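Local coordinates for Exo beta-1,2-glucooligosaccharide sophorohydrolase (non-reducing end) (Parabacteroides distasonis ATCC 8503, PDB 5Z06), which hydrolyses linear beta-1,2-glucan and beta-1,2-glucooligosaccharides of four or more glucose units from the non-reducing end, releasing sophorose, at residues A[291-296]-A[670-674]; A[611-617]-A[630-634]. One frame throughout, in Å; residues are numbered along the deposited sequence.

Contact 1 (A[291-296]-A[670-674])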
loop_
_atom_site.group_PDB
_atom_site.type_symbol
_atom_site.label_atom_id
_atom_site.label_comp_id
_atom_site.label_asym_id
_atom_site.label_seq_id
_atom_site.Cartn_x
_atom_site.Cartn_y
_atom_site.Cartn_z
ATOM N N VAL A 291 -14.392 -5.928 -5.574
ATOM C CA VAL A 291 -13.365 -5.679 -4.570
ATOM C C VAL A 291 -12.331 -6.803 -4.588
ATOM O O VAL A 291 -11.142 -6.546 -4.573
ATOM C CB VAL A 291 -13.963 -5.480 -3.179
ATOM C CG1 VAL A 291 -12.865 -5.380 -2.116
ATOM C CG2 VAL A 291 -14.795 -4.206 -3.166
ATOM N N GLN A 292 -12.800 -8.040 -4.639
ATOM C CA GLN A 292 -11.919 -9.170 -4.708
ATOM C C GLN A 292 -11.035 -9.065 -5.939
ATOM O O GLN A 292 -9.837 -9.295 -5.856
ATOM C CB GLN A 292 -12.724 -10.458 -4.798
ATOM C CG GLN A 292 -13.330 -10.904 -3.494
ATOM C CD GLN A 292 -13.849 -12.320 -3.598
ATOM O OE1 GLN A 292 -14.845 -12.570 -4.268
ATOM N NE2 GLN A 292 -13.175 -13.256 -2.932
ATOM N N GLU A 293 -11.641 -8.713 -7.076
ATOM C CA GLU A 293 -10.932 -8.636 -8.336
ATOM C C GLU A 293 -9.896 -7.546 -8.337
ATOM O O GLU A 293 -8.757 -7.782 -8.709
ATOM C CB GLU A 293 -11.899 -8.398 -9.499
ATOM C CG GLU A 293 -11.256 -8.200 -10.872
ATOM C CD GLU A 293 -12.165 -7.427 -11.832
ATOM O OE1 GLU A 293 -13.399 -7.284 -11.566
ATOM O OE2 GLU A 293 -11.640 -6.944 -12.861
ATOM N N ALA A 294 -10.292 -6.345 -7.961
ATOM C CA ALA A 294 -9.355 -5.235 -7.959
ATOM C C ALA A 294 -8.126 -5.532 -7.084
ATOM O O ALA A 294 -7.007 -5.195 -7.447
ATOM C CB ALA A 294 -10.037 -3.973 -7.489
ATOM N N ASN A 295 -8.356 -6.147 -5.935
ATOM C CA ASN A 295 -7.261 -6.481 -5.039
ATOM C C ASN A 295 -6.428 -7.599 -5.640
ATOM O O ASN A 295 -5.230 -7.581 -5.564
ATOM C CB ASN A 295 -7.793 -6.861 -3.688
ATOM C CG ASN A 295 -8.177 -5.657 -2.853
ATOM O OD1 ASN A 295 -7.332 -5.031 -2.256
ATOM N ND2 ASN A 295 -9.468 -5.375 -2.762
ATOM N N PHE A 296 -7.078 -8.568 -6.264
ATOM C CA PHE A 296 -6.383 -9.641 -6.971
ATOM C C PHE A 296 -5.398 -9.102 -8.019
ATOM O O PHE A 296 -4.294 -9.631 -8.183
ATOM C CB PHE A 296 -7.428 -10.559 -7.601
ATOM C CG PHE A 296 -6.928 -11.394 -8.709
ATOM C CD1 PHE A 296 -6.919 -10.902 -10.011
ATOM C CD2 PHE A 296 -6.506 -12.689 -8.475
ATOM C CE1 PHE A 296 -6.479 -11.686 -11.063
ATOM C CE2 PHE A 296 -6.083 -13.487 -9.531
ATOM C CZ PHE A 296 -6.072 -12.989 -10.823
ATOM N N PRO A 670 -5.416 -9.936 1.698
ATOM C CA PRO A 670 -6.340 -10.361 2.737
ATOM C C PRO A 670 -7.767 -10.019 2.436
ATOM O O PRO A 670 -8.663 -10.746 2.850
ATOM C CB PRO A 670 -5.847 -9.607 3.968
ATOM C CG PRO A 670 -4.376 -9.695 3.781
ATOM C CD PRO A 670 -4.197 -9.380 2.302
ATOM N N VAL A 671 -7.979 -8.944 1.696
ATOM C CA VAL A 671 -9.336 -8.542 1.370
ATOM C C VAL A 671 -9.955 -9.591 0.435
ATOM O O VAL A 671 -11.034 -10.130 0.710
ATOM C CB VAL A 671 -9.365 -7.148 0.740
ATOM C CG1 VAL A 671 -10.797 -6.778 0.315
ATOM C CG2 VAL A 671 -8.781 -6.134 1.729
ATOM N N THR A 672 -9.250 -9.904 -0.637
ATOM C CA THR A 672 -9.732 -10.936 -1.565
ATOM C C THR A 672 -9.970 -12.240 -0.824
ATOM O O THR A 672 -11.014 -12.853 -0.952
ATOM C CB THR A 672 -8.724 -11.161 -2.682
ATOM O OG1 THR A 672 -8.508 -9.919 -3.363
ATOM C CG2 THR A 672 -9.213 -12.235 -3.701
ATOM N N VAL A 673 -8.996 -12.628 -0.011
ATOM C CA VAL A 673 -8.969 -13.945 0.576
ATOM C C VAL A 673 -10.044 -14.088 1.624
ATOM O O VAL A 673 -10.760 -15.079 1.636
ATOM C CB VAL A 673 -7.603 -14.230 1.213
ATOM C CG1 VAL A 673 -7.665 -15.485 2.085
ATOM C CG2 VAL A 673 -6.559 -14.393 0.128
ATOM N N MET A 674 -10.148 -13.099 2.513
ATOM C CA MET A 674 -11.141 -13.181 3.588
ATOM C C MET A 674 -12.534 -12.934 3.063
ATOM O O MET A 674 -13.488 -13.513 3.559
ATOM C CB MET A 674 -10.789 -12.231 4.726
ATOM C CG MET A 674 -9.486 -12.640 5.378
ATOM S SD MET A 674 -9.668 -14.234 6.191
ATOM C CE MET A 674 -9.608 -13.734 7.899
#

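Contact 2 (A[611-617]-A[630-634])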
loop_
_atom_site.group_PDB
_atom_site.type_symbol
_atom_site.label_atom_id
_atom_site.label_comp_id
_atom_site.label_asym_id
_atom_site.label_seq_id
_atom_site.Cartn_x
_atom_site.Cartn_y
_atom_site.Cartn_z
ATOM N N MET A 611 -7.367 5.355 8.607
ATOM C CA MET A 611 -8.096 4.125 8.446
ATOM C C MET A 611 -7.564 3.395 7.214
ATOM O O MET A 611 -7.546 3.954 6.119
ATOM C CB MET A 611 -9.577 4.438 8.271
ATOM C CG MET A 611 -10.475 3.208 8.347
ATOM S SD MET A 611 -10.366 2.351 9.927
ATOM C CE MET A 611 -11.048 3.611 10.998
ATOM N N ALA A 612 -7.134 2.157 7.417
ATOM C CA ALA A 612 -6.693 1.296 6.334
ATOM C C ALA A 612 -7.875 0.411 5.966
ATOM O O ALA A 612 -8.317 -0.399 6.780
ATOM C CB ALA A 612 -5.500 0.458 6.766
ATOM N N PRO A 613 -8.403 0.546 4.740
ATOM C CA PRO A 613 -9.563 -0.264 4.355
ATOM C C PRO A 613 -9.413 -1.762 4.584
ATOM O O PRO A 613 -10.408 -2.456 4.784
ATOM C CB PRO A 613 -9.717 0.022 2.860
ATOM C CG PRO A 613 -9.124 1.369 2.680
ATOM C CD PRO A 613 -8.027 1.501 3.686
ATOM N N THR A 614 -8.184 -2.256 4.546
ATOM C CA THR A 614 -7.959 -3.674 4.754
ATOM C C THR A 614 -8.484 -4.154 6.116
ATOM O O THR A 614 -8.874 -5.306 6.241
ATOM C CB THR A 614 -6.487 -4.063 4.543
ATOM O OG1 THR A 614 -6.385 -5.479 4.450
ATOM C CG2 THR A 614 -5.597 -3.568 5.697
ATOM N N GLY A 615 -8.466 -3.279 7.123
ATOM C CA GLY A 615 -9.018 -3.607 8.448
ATOM C C GLY A 615 -10.417 -4.182 8.419
ATOM O O GLY A 615 -10.640 -5.342 8.809
ATOM N N ALA A 616 -11.365 -3.392 7.914
ATOM C CA ALA A 616 -12.766 -3.835 7.833
ATOM C C ALA A 616 -12.939 -4.946 6.811
ATOM O O ALA A 616 -13.657 -5.940 7.037
ATOM C CB ALA A 616 -13.674 -2.679 7.468
ATOM N N LEU A 617 -12.278 -4.783 5.682
ATOM C CA LEU A 617 -12.619 -5.590 4.523
ATOM C C LEU A 617 -12.144 -7.016 4.678
ATOM O O LEU A 617 -12.873 -7.949 4.366
ATOM C CB LEU A 617 -12.070 -4.957 3.262
ATOM C CG LEU A 617 -12.674 -3.575 3.000
ATOM C CD1 LEU A 617 -11.890 -2.906 1.894
ATOM C CD2 LEU A 617 -14.149 -3.670 2.656
ATOM N N ALA A 630 -18.660 -1.091 5.477
ATOM C CA ALA A 630 -17.393 -0.437 5.187
ATOM C C ALA A 630 -17.124 -0.423 3.704
ATOM O O ALA A 630 -16.830 0.611 3.122
ATOM C CB ALA A 630 -16.262 -1.141 5.904
ATOM N N LEU A 631 -17.236 -1.592 3.095
ATOM C CA LEU A 631 -17.020 -1.730 1.667
ATOM C C LEU A 631 -17.876 -0.735 0.881
ATOM O O LEU A 631 -17.368 -0.011 0.034
ATOM C CB LEU A 631 -17.350 -3.146 1.252
ATOM C CG LEU A 631 -16.883 -3.577 -0.114
ATOM C CD1 LEU A 631 -16.896 -5.107 -0.171
ATOM C CD2 LEU A 631 -17.722 -2.991 -1.248
ATOM N N ARG A 632 -19.173 -0.717 1.168
ATOM C CA ARG A 632 -20.101 0.163 0.476
ATOM C C ARG A 632 -19.756 1.627 0.632
ATOM O O ARG A 632 -19.820 2.385 -0.326
ATOM C CB ARG A 632 -21.489 -0.038 1.006
ATOM C CG ARG A 632 -22.157 -1.319 0.565
ATOM C CD ARG A 632 -23.594 -1.258 1.031
ATOM N NE ARG A 632 -24.133 -2.578 1.291
ATOM C CZ ARG A 632 -24.479 -3.053 2.480
ATOM N NH1 ARG A 632 -24.362 -2.320 3.598
ATOM N NH2 ARG A 632 -24.962 -4.291 2.554
ATOM N N ASN A 633 -19.393 2.011 1.859
ATOM C CA ASN A 633 -18.982 3.345 2.183
ATOM C C ASN A 633 -17.688 3.714 1.468
ATOM O O ASN A 633 -17.607 4.739 0.783
ATOM C CB ASN A 633 -18.755 3.439 3.690
ATOM C CG ASN A 633 -18.404 4.835 4.142
ATOM O OD1 ASN A 633 -18.944 5.809 3.614
ATOM N ND2 ASN A 633 -17.525 4.940 5.150
ATOM N N TYR A 634 -16.671 2.877 1.641
ATOM C CA TYR A 634 -15.367 3.140 1.028
ATOM C C TYR A 634 -15.465 3.342 -0.482
ATOM O O TYR A 634 -14.846 4.256 -1.045
ATOM C CB TYR A 634 -14.397 1.993 1.329
ATOM C CG TYR A 634 -14.024 1.822 2.767
ATOM C CD1 TYR A 634 -14.170 2.848 3.685
ATOM C CD2 TYR A 634 -13.462 0.627 3.205
ATOM C CE1 TYR A 634 -13.821 2.680 5.008
ATOM C CE2 TYR A 634 -13.076 0.463 4.509
ATOM C CZ TYR A 634 -13.277 1.488 5.414
ATOM O OH TYR A 634 -12.919 1.339 6.719
HETATM O O HOH W 1 -10.948 -0.466 7.319
#

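Contact 1 (A[291-296]-A[670-674])
Helix-helix packing in the (alpha/alpha)6-barrel catalytic domain characteristic of GH144 enzymes brings T672 against Q292, where helices 284-297 and 665-680 run roughly antiparallel at 138°, their local axes 8.2 Å apart. The CA atoms of Q292 and T672 come within 4.2 Å of each other. The threonine hydroxyl does the work: T672 OG1 donates to Q292 O at 2.9 Å, in the carbonyl plane and on a lone pair. That oxygen already accepts the helical bond from F296 N, so two donors grip it. With OG1 anti to its own carbonyl carbon (chi1 -58°), the hydroxyl also lies alongside N295 CB. A return bond is made by the amide of Q292, whose extended chain carries NE2 to T672 O at 3.0 Å; the N-H points at the acceptor at 163°. NE2 also bonds to E676 OE1, and Q292 OE1 is hydrogen-bonded to R679 NH1. On the flank, V291 CG1 meets V671 CG1 at 3.5 Å, a tight methyl contact between side chains crossing at about a right angle. N295 turns its amide back to its own helix, ND2 donating to V291 O at 2.7 Å from above the carbonyl plane, and packs its nitrogen against V671 CG1. A332 and A335 of helix 323-338 also pack on T672, while W643 of strand 643-644 packs against V291.

Contact 2 (A[611-617]-A[630-634])
Y634 reaches from helix 624-636 to the loop leading into helix 614-617, its ring passing P613 so that CE2 lies 3.6 Å from P613 CA and the proline CB touches the same CD2-CE2 side. L617 CD1 sits at the ring edge, near its plane, 4.1 Å from Y634 CD2. Beyond the ring, M611 CG comes obliquely to within 3.5 Å of Y634 OH; CG stands anti to the methionine's backbone N (chi1 -169°), and the chain then bends twice. Y634 OH bonds to a water at 2.7 Å, and this water donates to A612 O and accepts from A616 N; the hydroxyl also makes a weak hydrogen bond to W586 O. Helix 614-617 and the next helix, 624-636, thus pack within the (alpha/alpha)6-barrel domain with the water between them. A phenylalanine in place of Y634 would probably keep much of the ring packing but leave the bridging water without its phenol partner and W586 O without its weak bond. Beside the ring, A616 CB and A630 CB press together at 3.4 Å, tighter than usual, and L617 CD2 lies against L631 CB at 3.5 Å, the two leucines crossing at about a right angle. The A630 carbonyl oxygen lies over one face of the Y634 ring, toward its rim. Further out, A616 O accepts from S627 OG, F648 backs P613 and L617, and L631 packs on L287, L288 and V291 of helix 284-297.

Overall arrangement
Two buried contacts with centres 12 Å apart illustrate how a long-range and a short-range contact can meet in one core. Contact 1 joins segments whose nearest ends are 374 residues apart, and contact 2, whose segments are only 13 residues apart, falls within that span. They meet directly: V671 of helix 665-680 packs with CG1 on L617 CB at 3.7 Å and with CG2 near T614 OG1, while V291 CG2 of helix 284-297 touches L631 CD2. Each contact's centre lies about 14 Å from the centre of the chain. Helices 284-297, 614-617, 624-636 and 665-680 therefore pack together in the helical domain, with 284-297 first in chain order after the strand-rich N-terminal part.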